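Local atomic coordinates of DUF1987 domain-containing protein (PDB entry 6K4F), a protein that takes part, as the SiaC regulatory phosphoprotein, in the SiaABC threonine phosphorylation pathway controlling biofilm formation in response to carbon availability. Residues P9-Q12 / S13-A16; Q18-W21 / Q22-R25; V44-W47 / V48-L52; Y67-T70 / S71-K74. All coordinates share one frame; numbering follows the deposited sequence.

Contact 1: P9-Q12 / S13-A16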
ATOM      1  N   PRO A   9      -9.174   7.802   8.449  1.00 29.07           N
ATOM      2  CA  PRO A   9      -9.944   8.747   7.632  1.00 27.09           C
ATOM      3  C   PRO A   9      -9.041   9.657   6.821  1.00 27.90           C
ATOM      4  O   PRO A   9      -8.021  10.146   7.313  1.00 26.48           O
ATOM      5  CB  PRO A   9     -10.735   9.554   8.670  1.00 30.71           C
ATOM      6  CG  PRO A   9     -10.723   8.718   9.894  1.00 33.73           C
ATOM      7  CD  PRO A   9      -9.426   7.987   9.889  1.00 30.07           C
ATOM      8  N   GLY A  10      -9.436   9.894   5.574  1.00 26.90           N
ATOM      9  CA  GLY A  10      -8.668  10.793   4.728  1.00 30.95           C
ATOM     10  C   GLY A  10      -8.815  12.245   5.148  1.00 32.22           C
ATOM     11  O   GLY A  10      -9.818  12.657   5.737  1.00 33.21           O
ATOM     12  N   THR A  11      -7.785  13.032   4.835  1.00 26.46           N
ATOM     13  CA  THR A  11      -7.781  14.469   5.072  1.00 32.74           C
ATOM     14  C   THR A  11      -7.222  15.163   3.839  1.00 34.08           C
ATOM     15  O   THR A  11      -6.852  14.525   2.851  1.00 31.62           O
ATOM     16  CB  THR A  11      -6.944  14.871   6.297  1.00 33.57           C
ATOM     17  OG1 THR A  11      -5.554  14.661   6.013  1.00 38.63           O
ATOM     18  CG2 THR A  11      -7.347  14.070   7.543  1.00 35.43           C
ATOM     19  N   GLN A  12      -7.153  16.489   3.905  1.00 32.71           N
ATOM     20  CA  GLN A  12      -6.605  17.228   2.777  1.00 37.46           C
ATOM     21  C   GLN A  12      -5.211  16.721   2.414  1.00 36.96           C
ATOM     22  O   GLN A  12      -4.896  16.540   1.230  1.00 37.64           O
ATOM     23  CB  GLN A  12      -6.577  18.723   3.088  1.00 39.21           C
ATOM     24  CG  GLN A  12      -6.208  19.562   1.873  1.00 44.52           C
ATOM     25  CD  GLN A  12      -5.915  21.006   2.212  1.00 46.36           C
ATOM     26  OE1 GLN A  12      -6.217  21.479   3.311  1.00 49.02           O
ATOM     27  NE2 GLN A  12      -5.325  21.720   1.266  1.00 49.40           N
ATOM     28  N   SER A  13      -4.383  16.431   3.416  1.00 34.35           N
ATOM     29  CA  SER A  13      -2.988  16.083   3.182  1.00 34.89           C
ATOM     30  C   SER A  13      -2.658  14.613   3.435  1.00 34.69           C
ATOM     31  O   SER A  13      -1.502  14.217   3.248  1.00 37.08           O
ATOM     32  CB  SER A  13      -2.089  16.963   4.057  1.00 34.61           C
ATOM     33  OG  SER A  13      -2.365  16.736   5.424  1.00 36.04           O
ATOM     34  N   THR A  14      -3.615  13.794   3.871  1.00 27.69           N
ATOM     35  CA  THR A  14      -3.303  12.407   4.179  1.00 27.61           C
ATOM     36  C   THR A  14      -4.353  11.487   3.570  1.00 30.56           C
ATOM     37  O   THR A  14      -5.538  11.843   3.519  1.00 27.52           O
ATOM     38  CB  THR A  14      -3.210  12.155   5.694  1.00 35.68           C
ATOM     39  OG1 THR A  14      -4.420  12.567   6.344  1.00 35.61           O
ATOM     40  CG2 THR A  14      -2.030  12.922   6.274  1.00 36.95           C
ATOM     41  N   PRO A  15      -3.944  10.323   3.074  1.00 31.23           N
ATOM     42  CA  PRO A  15      -4.889   9.451   2.370  1.00 31.55           C
ATOM     43  C   PRO A  15      -5.824   8.721   3.313  1.00 31.72           C
ATOM     44  O   PRO A  15      -5.502   8.437   4.471  1.00 26.97           O
ATOM     45  CB  PRO A  15      -3.974   8.451   1.653  1.00 28.32           C
ATOM     46  CG  PRO A  15      -2.791   8.370   2.522  1.00 30.85           C
ATOM     47  CD  PRO A  15      -2.583   9.762   3.075  1.00 31.89           C
ATOM     48  N   ALA A  16      -7.002   8.402   2.785  1.00 26.90           N
ATOM     49  CA  ALA A  16      -7.873   7.458   3.459  1.00 28.26           C
ATOM     50  C   ALA A  16      -7.304   6.053   3.274  1.00 28.25           C
ATOM     51  O   ALA A  16      -6.928   5.669   2.160  1.00 28.90           O
ATOM     52  CB  ALA A  16      -9.295   7.560   2.895  1.00 28.42           C
TER
HETATM   53  O   HOH W   1      -5.311  10.145   6.562  1.00 31.00           O
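A beta-hairpin turn brings T11 against T14, closing the loop between strand 6-8 and strand 16-20. Q12 and S13 occupy its two corners with the backbone angles of a type I turn. T11 N donates to T14 O over 2.9 Å, nearly straight at the hydrogen (176°), whereas the return bond from T14 N to T11 O is weak. Both threonines hold OG1 between their backbone N and carbonyl carbon (chi1 70° for T11, 56° for T14), which turns the two hydroxyls to the same side of the hairpin. The modelled distance of 2.4 Å between T11 OG1 and T14 OG1 is too short for an ordinary hydrogen bond, so its exact length is doubtful. Threonine suits both places, since its hydroxyl can serve the turn while its branched CB favours extended backbone. At the turn S13 shares a backbone hydrogen bond with Y33; at the strand end A16 shares one with Q29 of strand 25-29.

Nearer the strands the chains close up where side chains are small. G10 CA makes a CA-H...O contact with T14 O at 3.5 Å, and A16 CB rests 3.6 Å from G10 N. A water bridges the two arms: it donates to P9 O and P15 O and accepts from T14 OG1 at 2.6 Å.

Contact 2: Q18-W21 / Q22-R25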
ATOM      1  N   GLN A  18      -7.865   1.883   4.373  1.00 26.13           N
ATOM      2  CA  GLN A  18      -8.722   0.839   4.927  1.00 28.05           C
ATOM      3  C   GLN A  18      -7.992  -0.487   4.840  1.00 30.18           C
ATOM      4  O   GLN A  18      -7.654  -0.950   3.738  1.00 31.27           O
ATOM      5  CB  GLN A  18     -10.064   0.750   4.189  1.00 31.30           C
ATOM      6  CG  GLN A  18     -10.787   2.069   4.082  1.00 35.91           C
ATOM      7  CD  GLN A  18     -10.451   2.821   2.808  1.00 36.52           C
ATOM      8  OE1 GLN A  18     -10.326   2.225   1.734  1.00 33.88           O
ATOM      9  NE2 GLN A  18     -10.296   4.139   2.919  1.00 35.14           N
ATOM     10  N   GLY A  19      -7.726  -1.079   5.996  1.00 26.78           N
ATOM     11  CA  GLY A  19      -7.230  -2.437   6.064  1.00 27.43           C
ATOM     12  C   GLY A  19      -8.355  -3.389   6.408  1.00 32.68           C
ATOM     13  O   GLY A  19      -8.823  -3.398   7.549  1.00 33.74           O
ATOM     14  N   ASP A  20      -8.812  -4.190   5.444  1.00 29.92           N
ATOM     15  CA  ASP A  20      -9.901  -5.141   5.667  1.00 32.13           C
ATOM     16  C   ASP A  20      -9.287  -6.486   6.035  1.00 38.12           C
ATOM     17  O   ASP A  20      -8.815  -7.219   5.158  1.00 33.93           O
ATOM     18  CB  ASP A  20     -10.782  -5.249   4.422  1.00 31.15           C
ATOM     19  CG  ASP A  20     -12.100  -5.987   4.688  1.00 44.78           C
ATOM     20  OD1 ASP A  20     -12.116  -6.961   5.474  1.00 42.02           O
ATOM     21  OD2 ASP A  20     -13.131  -5.581   4.110  1.00 51.17           O
ATOM     22  N   TRP A  21      -9.320  -6.825   7.330  1.00 34.81           N
ATOM     23  CA  TRP A  21      -8.573  -7.984   7.817  1.00 34.45           C
ATOM     24  C   TRP A  21      -9.093  -9.273   7.217  1.00 46.20           C
ATOM     25  O   TRP A  21      -8.314 -10.176   6.885  1.00 53.44           O
ATOM     26  CB  TRP A  21      -8.664  -8.077   9.335  1.00 38.22           C
ATOM     27  CG  TRP A  21      -7.836  -9.173   9.917  1.00 39.79           C
ATOM     28  CD1 TRP A  21      -8.204 -10.480  10.117  1.00 45.03           C
ATOM     29  CD2 TRP A  21      -6.482  -9.065  10.359  1.00 42.92           C
ATOM     30  NE1 TRP A  21      -7.159 -11.179  10.681  1.00 46.61           N
ATOM     31  CE2 TRP A  21      -6.094 -10.331  10.841  1.00 44.36           C
ATOM     32  CE3 TRP A  21      -5.562  -8.013  10.405  1.00 41.99           C
ATOM     33  CZ2 TRP A  21      -4.822 -10.573  11.359  1.00 42.02           C
ATOM     34  CZ3 TRP A  21      -4.298  -8.257  10.920  1.00 43.27           C
ATOM     35  CH2 TRP A  21      -3.943  -9.527  11.393  1.00 41.81           C
ATOM     36  N   GLN A  22     -10.415  -9.368   7.099  1.00 43.11           N
ATOM     37  CA  GLN A  22     -11.055 -10.618   6.731  1.00 49.72           C
ATOM     38  C   GLN A  22     -10.999 -10.843   5.239  1.00 39.91           C
ATOM     39  O   GLN A  22     -10.921 -11.983   4.766  1.00 45.73           O
ATOM     40  CB  GLN A  22     -12.490 -10.574   7.170  1.00 53.94           C
ATOM     41  CG  GLN A  22     -12.779 -11.430   8.323  1.00 69.00           C
ATOM     42  CD  GLN A  22     -14.200 -11.296   8.523  1.00 82.21           C
ATOM     43  OE1 GLN A  22     -14.902 -11.281   7.507  1.00 86.64           O
ATOM     44  NE2 GLN A  22     -14.683 -11.206   9.756  1.00 83.41           N
ATOM     45  N   ALA A  23     -11.148  -9.769   4.482  1.00 38.62           N
ATOM     46  CA  ALA A  23     -10.968  -9.801   3.047  1.00 38.30           C
ATOM     47  C   ALA A  23      -9.501  -9.839   2.647  1.00 42.84           C
ATOM     48  O   ALA A  23      -9.199 -10.164   1.494  1.00 49.12           O
ATOM     49  CB  ALA A  23     -11.654  -8.589   2.422  1.00 36.16           C
ATOM     50  N   GLY A  24      -8.586  -9.552   3.569  1.00 39.58           N
ATOM     51  CA  GLY A  24      -7.186  -9.472   3.214  1.00 36.97           C
ATOM     52  C   GLY A  24      -6.954  -8.433   2.137  1.00 36.19           C
ATOM     53  O   GLY A  24      -6.385  -8.729   1.079  1.00 40.82           O
ATOM     54  N   ARG A  25      -7.425  -7.215   2.385  1.00 31.87           N
ATOM     55  CA  ARG A  25      -7.337  -6.121   1.432  1.00 31.88           C
ATOM     56  C   ARG A  25      -6.835  -4.886   2.149  1.00 32.55           C
ATOM     57  O   ARG A  25      -7.378  -4.506   3.191  1.00 36.40           O
ATOM     58  CB  ARG A  25      -8.691  -5.812   0.791  1.00 38.95           C
ATOM     59  CG  ARG A  25      -8.965  -6.624  -0.435  1.00 60.66           C
ATOM     60  CD  ARG A  25     -10.207  -6.143  -1.181  1.00 73.22           C
ATOM     61  NE  ARG A  25     -10.261  -6.583  -2.580  1.00 84.05           N
ATOM     62  CZ  ARG A  25     -10.054  -7.827  -3.022  1.00 91.18           C
ATOM     63  NH1 ARG A  25      -9.797  -8.833  -2.194  1.00 93.73           N
ATOM     64  NH2 ARG A  25     -10.128  -8.074  -4.322  1.00 94.34           N
TER
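D20 reaches across a tight reversal to A23 and R25. Its CB lies 3.7 Å from R25 O and also meets A23 CB. CG follows, anti to the backbone N (chi1 -168°), a setting that swings the carboxylate over the turn until CG is 3.5 Å from the methyl carbon CB of A23. At the tip the two oxygens divide their tasks. OD1 accepts from A23 N at 3.1 Å, a nearly straight bond (168° at the hydrogen) that arrives from well above the carboxylate plane, 59° out of it, and Q22 N adds a weak bond to the same oxygen. OD2 packs against A23 CB. Aspartate fits here because its short chain can bend back to receive amides of the turn it precedes, and alanine leaves room for the carboxylate beside it.

The turn joins strands 16-20 and 25-29 into an antiparallel beta hairpin, with D20 and R25 as a hydrogen-bonded pair: D20 N gives to R25 O at 2.7 Å and R25 N gives to D20 O at 3.1 Å. G24 and R25 together face D20, a G1 beta bulge. G24 holds a positive phi, which glycine adopts most easily, and its N sends a weak bond to W21 O. R25 leads its guanidinium away to a salt bridge with E60 on strand 59-68. The W21 ring leaves the turn on another side and meets W47 and F51 edge-to-face, while W21 N donates to D5 OD1.

Contact 3: V44-W47 / V48-L52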
ATOM      1  N   VAL A  44       0.316   1.438   9.597  1.00 22.95           N
ATOM      2  CA  VAL A  44      -0.026   0.651   8.410  1.00 25.77           C
ATOM      3  C   VAL A  44       0.991  -0.458   8.206  1.00 29.96           C
ATOM      4  O   VAL A  44       0.642  -1.616   7.941  1.00 28.14           O
ATOM      5  CB  VAL A  44      -0.114   1.556   7.169  1.00 26.86           C
ATOM      6  CG1 VAL A  44      -0.535   0.728   5.919  1.00 28.07           C
ATOM      7  CG2 VAL A  44      -1.049   2.724   7.435  1.00 28.54           C
ATOM      8  N   ILE A  45       2.273  -0.109   8.306  1.00 32.09           N
ATOM      9  CA  ILE A  45       3.329  -1.109   8.266  1.00 31.83           C
ATOM     10  C   ILE A  45       3.069  -2.173   9.320  1.00 27.81           C
ATOM     11  O   ILE A  45       3.138  -3.380   9.053  1.00 29.72           O
ATOM     12  CB  ILE A  45       4.696  -0.428   8.466  1.00 32.90           C
ATOM     13  CG1 ILE A  45       4.993   0.489   7.272  1.00 37.44           C
ATOM     14  CG2 ILE A  45       5.798  -1.462   8.649  1.00 41.00           C
ATOM     15  CD1 ILE A  45       6.224   1.370   7.457  1.00 39.64           C
ATOM     16  N   ASP A  46       2.749  -1.730  10.537  1.00 31.02           N
ATOM     17  CA  ASP A  46       2.470  -2.656  11.627  1.00 35.29           C
ATOM     18  C   ASP A  46       1.314  -3.584  11.281  1.00 31.78           C
ATOM     19  O   ASP A  46       1.393  -4.796  11.498  1.00 36.00           O
ATOM     20  CB  ASP A  46       2.168  -1.855  12.899  1.00 36.65           C
ATOM     21  CG  ASP A  46       2.218  -2.699  14.156  1.00 59.69           C
ATOM     22  OD1 ASP A  46       1.216  -3.387  14.459  1.00 59.65           O
ATOM     23  OD2 ASP A  46       3.258  -2.662  14.851  1.00 70.24           O
ATOM     24  N   TRP A  47       0.223  -3.028  10.742  1.00 28.21           N
ATOM     25  CA  TRP A  47      -0.932  -3.853  10.400  1.00 30.08           C
ATOM     26  C   TRP A  47      -0.563  -4.902   9.355  1.00 33.21           C
ATOM     27  O   TRP A  47      -0.961  -6.070   9.459  1.00 32.32           O
ATOM     28  CB  TRP A  47      -2.072  -2.954   9.907  1.00 31.05           C
ATOM     29  CG  TRP A  47      -3.393  -3.652   9.698  1.00 31.64           C
ATOM     30  CD1 TRP A  47      -4.394  -3.793  10.604  1.00 34.97           C
ATOM     31  CD2 TRP A  47      -3.849  -4.280   8.493  1.00 30.09           C
ATOM     32  NE1 TRP A  47      -5.451  -4.477  10.047  1.00 31.05           N
ATOM     33  CE2 TRP A  47      -5.146  -4.778   8.747  1.00 36.71           C
ATOM     34  CE3 TRP A  47      -3.292  -4.462   7.224  1.00 31.94           C
ATOM     35  CZ2 TRP A  47      -5.888  -5.469   7.782  1.00 35.93           C
ATOM     36  CZ3 TRP A  47      -4.028  -5.141   6.263  1.00 34.25           C
ATOM     37  CH2 TRP A  47      -5.315  -5.630   6.542  1.00 30.98           C
ATOM     38  N   VAL A  48       0.227  -4.513   8.363  1.00 31.86           N
ATOM     39  CA  VAL A  48       0.640  -5.471   7.340  1.00 32.79           C
ATOM     40  C   VAL A  48       1.499  -6.561   7.962  1.00 36.57           C
ATOM     41  O   VAL A  48       1.305  -7.755   7.695  1.00 38.28           O
ATOM     42  CB  VAL A  48       1.374  -4.748   6.200  1.00 30.70           C
ATOM     43  CG1 VAL A  48       1.992  -5.775   5.220  1.00 36.14           C
ATOM     44  CG2 VAL A  48       0.419  -3.815   5.477  1.00 31.34           C
ATOM     45  N   GLU A  49       2.455  -6.164   8.813  1.00 39.09           N
ATOM     46  CA  GLU A  49       3.298  -7.132   9.516  1.00 40.15           C
ATOM     47  C   GLU A  49       2.450  -8.144  10.273  1.00 44.00           C
ATOM     48  O   GLU A  49       2.673  -9.356  10.177  1.00 45.00           O
ATOM     49  CB  GLU A  49       4.230  -6.410  10.491  1.00 45.64           C
ATOM     50  CG  GLU A  49       5.528  -5.893   9.915  1.00 50.05           C
ATOM     51  CD  GLU A  49       6.283  -5.013  10.907  1.00 64.10           C
ATOM     52  OE1 GLU A  49       7.294  -4.395  10.513  1.00 66.30           O
ATOM     53  OE2 GLU A  49       5.857  -4.934  12.083  1.00 69.03           O
ATOM     54  N   ARG A  50       1.474  -7.656  11.045  1.00 46.13           N
ATOM     55  CA  ARG A  50       0.632  -8.550  11.832  1.00 40.48           C
ATOM     56  C   ARG A  50      -0.215  -9.444  10.937  1.00 44.87           C
ATOM     57  O   ARG A  50      -0.383 -10.634  11.227  1.00 49.09           O
ATOM     58  CB  ARG A  50      -0.242  -7.742  12.796  1.00 41.50           C
ATOM     59  CG  ARG A  50       0.562  -6.980  13.860  1.00 39.66           C
ATOM     60  CD  ARG A  50      -0.321  -6.315  14.908  1.00 36.82           C
ATOM     61  NE  ARG A  50      -0.885  -5.044  14.451  1.00 38.55           N
ATOM     62  CZ  ARG A  50      -2.161  -4.895  14.149  1.00 38.74           C
ATOM     63  NH1 ARG A  50      -2.976  -5.936  14.257  1.00 44.97           N
ATOM     64  NH2 ARG A  50      -2.619  -3.728  13.736  1.00 39.25           N
ATOM     65  N   PHE A  51      -0.737  -8.903   9.832  1.00 41.59           N
ATOM     66  CA  PHE A  51      -1.539  -9.721   8.931  1.00 41.84           C
ATOM     67  C   PHE A  51      -0.716 -10.868   8.359  1.00 48.49           C
ATOM     68  O   PHE A  51      -1.213 -11.993   8.218  1.00 48.39           O
ATOM     69  CB  PHE A  51      -2.111  -8.865   7.801  1.00 41.26           C
ATOM     70  CG  PHE A  51      -2.990  -9.632   6.852  1.00 40.26           C
ATOM     71  CD1 PHE A  51      -4.354  -9.727   7.079  1.00 41.28           C
ATOM     72  CD2 PHE A  51      -2.449 -10.277   5.743  1.00 38.01           C
ATOM     73  CE1 PHE A  51      -5.172 -10.443   6.220  1.00 42.60           C
ATOM     74  CE2 PHE A  51      -3.256 -10.996   4.878  1.00 38.97           C
ATOM     75  CZ  PHE A  51      -4.617 -11.082   5.114  1.00 39.23           C
ATOM     76  N   LEU A  52       0.544 -10.596   8.018  1.00 46.84           N
ATOM     77  CA  LEU A  52       1.409 -11.634   7.468  1.00 49.28           C
ATOM     78  C   LEU A  52       1.767 -12.669   8.524  1.00 53.14           C
ATOM     79  O   LEU A  52       1.890 -13.860   8.220  1.00 52.98           O
ATOM     80  CB  LEU A  52       2.674 -10.995   6.895  1.00 41.22           C
ATOM     81  CG  LEU A  52       2.392 -10.016   5.762  1.00 43.76           C
ATOM     82  CD1 LEU A  52       3.648  -9.248   5.376  1.00 40.98           C
ATOM     83  CD2 LEU A  52       1.802 -10.753   4.559  1.00 48.16           C
TER
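W47 meets two side chains of the next helical turn in quite different ways: R50 crosses it at about a right angle, while F51 lies almost parallel but displaced. The ring of W47 and the guanidinium of R50 have planes 89° apart, and R50 NH2 comes to 3.6 Å from W47 CD1. W47 CA lies over one face of the guanidinium. F51 puts its CB over one face of the indole, yet the rings are slid so far that they barely overlap; their planes differ by 20° and the centroids of the F51 ring and the six-membered ring of W47 are 5.7 Å apart. What remains is an apolar contact between W47 CH2 and F51 CD1 at 4.2 Å. In both aromatics CG is anti to the backbone N, sending the rings from one side of helix 37-53 into a cluster completed by W21. The indole keeps its own polar atom satisfied, with W47 NE1 donating to S4 O.

D46 and R50 form an i to i+4 salt bridge on the more open side of the helix. R50 bends at chi3 (-81°), bringing NE to 2.7 Å from D46 OD1; the oxygen lies in the guanidinium plane and is approached nearly along its C-O axis. On the buried side V48, beta-branched and compact, packs on L26 and L59 of the sheet. D46 OD2 stands 4.4 Å from E49 OE2, so the positive charge of R50 probably eases the repulsion between the two carboxylates.

Contact 4: Y67-T70 / S71-K74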
ATOM      1  N   TYR A  67      -0.874  12.526  -5.337  1.00 44.14           N
ATOM      2  CA  TYR A  67       0.440  13.047  -4.983  1.00 46.52           C
ATOM      3  C   TYR A  67       1.003  12.323  -3.760  1.00 45.42           C
ATOM      4  O   TYR A  67       0.284  12.050  -2.794  1.00 46.96           O
ATOM      5  CB  TYR A  67       0.358  14.547  -4.708  1.00 52.22           C
ATOM      6  CG  TYR A  67       1.699  15.168  -4.423  1.00 60.77           C
ATOM      7  CD1 TYR A  67       2.641  15.311  -5.431  1.00 66.02           C
ATOM      8  CD2 TYR A  67       2.029  15.599  -3.148  1.00 63.21           C
ATOM      9  CE1 TYR A  67       3.877  15.874  -5.177  1.00 73.71           C
ATOM     10  CE2 TYR A  67       3.265  16.166  -2.883  1.00 66.59           C
ATOM     11  CZ  TYR A  67       4.183  16.300  -3.898  1.00 73.18           C
ATOM     12  OH  TYR A  67       5.415  16.862  -3.635  1.00 81.77           O
ATOM     13  N   LEU A  68       2.294  11.993  -3.809  1.00 37.06           N
ATOM     14  CA  LEU A  68       3.004  11.459  -2.651  1.00 33.30           C
ATOM     15  C   LEU A  68       4.251  12.297  -2.426  1.00 32.37           C
ATOM     16  O   LEU A  68       5.057  12.469  -3.349  1.00 34.54           O
ATOM     17  CB  LEU A  68       3.403   9.995  -2.848  1.00 30.03           C
ATOM     18  CG  LEU A  68       2.395   8.852  -2.970  1.00 40.29           C
ATOM     19  CD1 LEU A  68       3.116   7.520  -2.829  1.00 43.53           C
ATOM     20  CD2 LEU A  68       1.312   8.979  -1.906  1.00 45.59           C
ATOM     21  N   ASN A  69       4.423  12.814  -1.208  1.00 28.32           N
ATOM     22  CA  ASN A  69       5.658  13.540  -0.952  1.00 29.99           C
ATOM     23  C   ASN A  69       6.791  12.547  -0.697  1.00 29.39           C
ATOM     24  O   ASN A  69       6.605  11.329  -0.710  1.00 31.66           O
ATOM     25  CB  ASN A  69       5.479  14.545   0.192  1.00 34.46           C
ATOM     26  CG  ASN A  69       5.274  13.893   1.546  1.00 33.52           C
ATOM     27  OD1 ASN A  69       5.124  12.678   1.655  1.00 30.67           O
ATOM     28  ND2 ASN A  69       5.237  14.719   2.602  1.00 33.03           N
ATOM     29  N   THR A  70       7.994  13.081  -0.487  1.00 32.35           N
ATOM     30  CA  THR A  70       9.181  12.242  -0.362  1.00 31.67           C
ATOM     31  C   THR A  70       9.031  11.210   0.750  1.00 29.58           C
ATOM     32  O   THR A  70       9.307  10.022   0.551  1.00 27.91           O
ATOM     33  CB  THR A  70      10.400  13.139  -0.130  1.00 36.15           C
ATOM     34  OG1 THR A  70      10.700  13.828  -1.352  1.00 36.35           O
ATOM     35  CG2 THR A  70      11.628  12.321   0.321  1.00 31.58           C
ATOM     36  N   SER A  71       8.577  11.639   1.932  1.00 30.28           N
ATOM     37  CA  SER A  71       8.528  10.698   3.045  1.00 26.67           C
ATOM     38  C   SER A  71       7.443   9.643   2.822  1.00 28.91           C
ATOM     39  O   SER A  71       7.599   8.498   3.267  1.00 26.50           O
ATOM     40  CB  SER A  71       8.335  11.449   4.370  1.00 31.41           C
ATOM     41  OG  SER A  71       7.098  12.136   4.402  1.00 37.85           O
ATOM     42  N   SER A  72       6.388   9.988   2.069  1.00 25.78           N
ATOM     43  CA  SER A  72       5.338   9.020   1.757  1.00 26.28           C
ATOM     44  C   SER A  72       5.831   7.981   0.755  1.00 25.17           C
ATOM     45  O   SER A  72       5.486   6.801   0.850  1.00 26.37           O
ATOM     46  CB  SER A  72       4.103   9.735   1.202  1.00 27.60           C
ATOM     47  OG  SER A  72       3.455  10.466   2.222  1.00 30.54           O
ATOM     48  N   ILE A  73       6.648   8.406  -0.208  1.00 29.12           N
ATOM     49  CA  ILE A  73       7.286   7.454  -1.115  1.00 29.44           C
ATOM     50  C   ILE A  73       8.122   6.454  -0.324  1.00 29.96           C
ATOM     51  O   ILE A  73       8.073   5.250  -0.573  1.00 26.24           O
ATOM     52  CB  ILE A  73       8.131   8.202  -2.168  1.00 32.80           C
ATOM     53  CG1 ILE A  73       7.224   8.931  -3.160  1.00 31.78           C
ATOM     54  CG2 ILE A  73       9.067   7.236  -2.891  1.00 33.01           C
ATOM     55  CD1 ILE A  73       7.984   9.824  -4.132  1.00 38.91           C
ATOM     56  N   LYS A  74       8.879   6.933   0.669  1.00 29.10           N
ATOM     57  CA  LYS A  74       9.696   6.020   1.467  1.00 31.07           C
ATOM     58  C   LYS A  74       8.838   5.058   2.276  1.00 30.35           C
ATOM     59  O   LYS A  74       9.180   3.874   2.412  1.00 29.27           O
ATOM     60  CB  LYS A  74      10.615   6.820   2.387  1.00 31.14           C
ATOM     61  CG  LYS A  74      11.580   7.702   1.589  1.00 37.12           C
ATOM     62  CD  LYS A  74      12.607   8.362   2.465  1.00 44.34           C
ATOM     63  CE  LYS A  74      13.669   9.013   1.611  1.00 51.15           C
ATOM     64  NZ  LYS A  74      14.825   8.121   1.384  1.00 59.44           N
TER
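With chi1 at 68° and chi2 near zero, N69 folds its amide back over the first turn of the helix, where OD1 meets S72. This is an N-cap: N69 follows the last residue of strand 59-68 and caps helix 70-88 within a beta-alpha-beta unit. OD1 takes two bonds from one residue, S72 N at 3.0 Å and S72 OG at 2.8 Å, arriving from opposite faces of the amide plane. Asparagine suits the place because its short side chain can accept an amide hydrogen that has no helical carbonyl before it, while ND2 donates to P34 O and fixes the flip of the amide. S71 OG is hydrogen-bonded to S37 OG, and S72 OG also pairs with S32 OG, tying the helix start to strand 31-32 and to the first residue of helix 37-53.

The regular pattern begins with I73 N donating to N69 O at 3.0 Å, followed by K74 N to T70 O. As in STAS-type regulators, whose phosphoacceptor lies at such a helix start, exposed T70 is a plausible phosphorylation site. L68 CB packs 4.0 Å from I73 CG1, both side chains reaching L109. On the outer side K74 runs alongside T70, its CE 4.1 Å from T70 CG2.

Contacts 1 and 2 are the turns at the two ends of strand 16-20, their centres about 19 Å apart. Contact 2 leans directly on contact 3, with centres about 11 Å apart: W21 O is 3.2 Å from F51 CE1, and G24 CA is 3.6 Å from F51 CZ, so the hairpin turn is seated on the aromatic side of helix 37-53. At the other end of the molecule contact 4 lies about 14 Å from contact 1 between centres; the two do not touch, but Y33 and P34 neighbour both. Contacts 2 and 4 sit on opposite sides of the chain's centre, about 23 Å apart between centres, which places the helix start with T70 far from the tryptophan cluster.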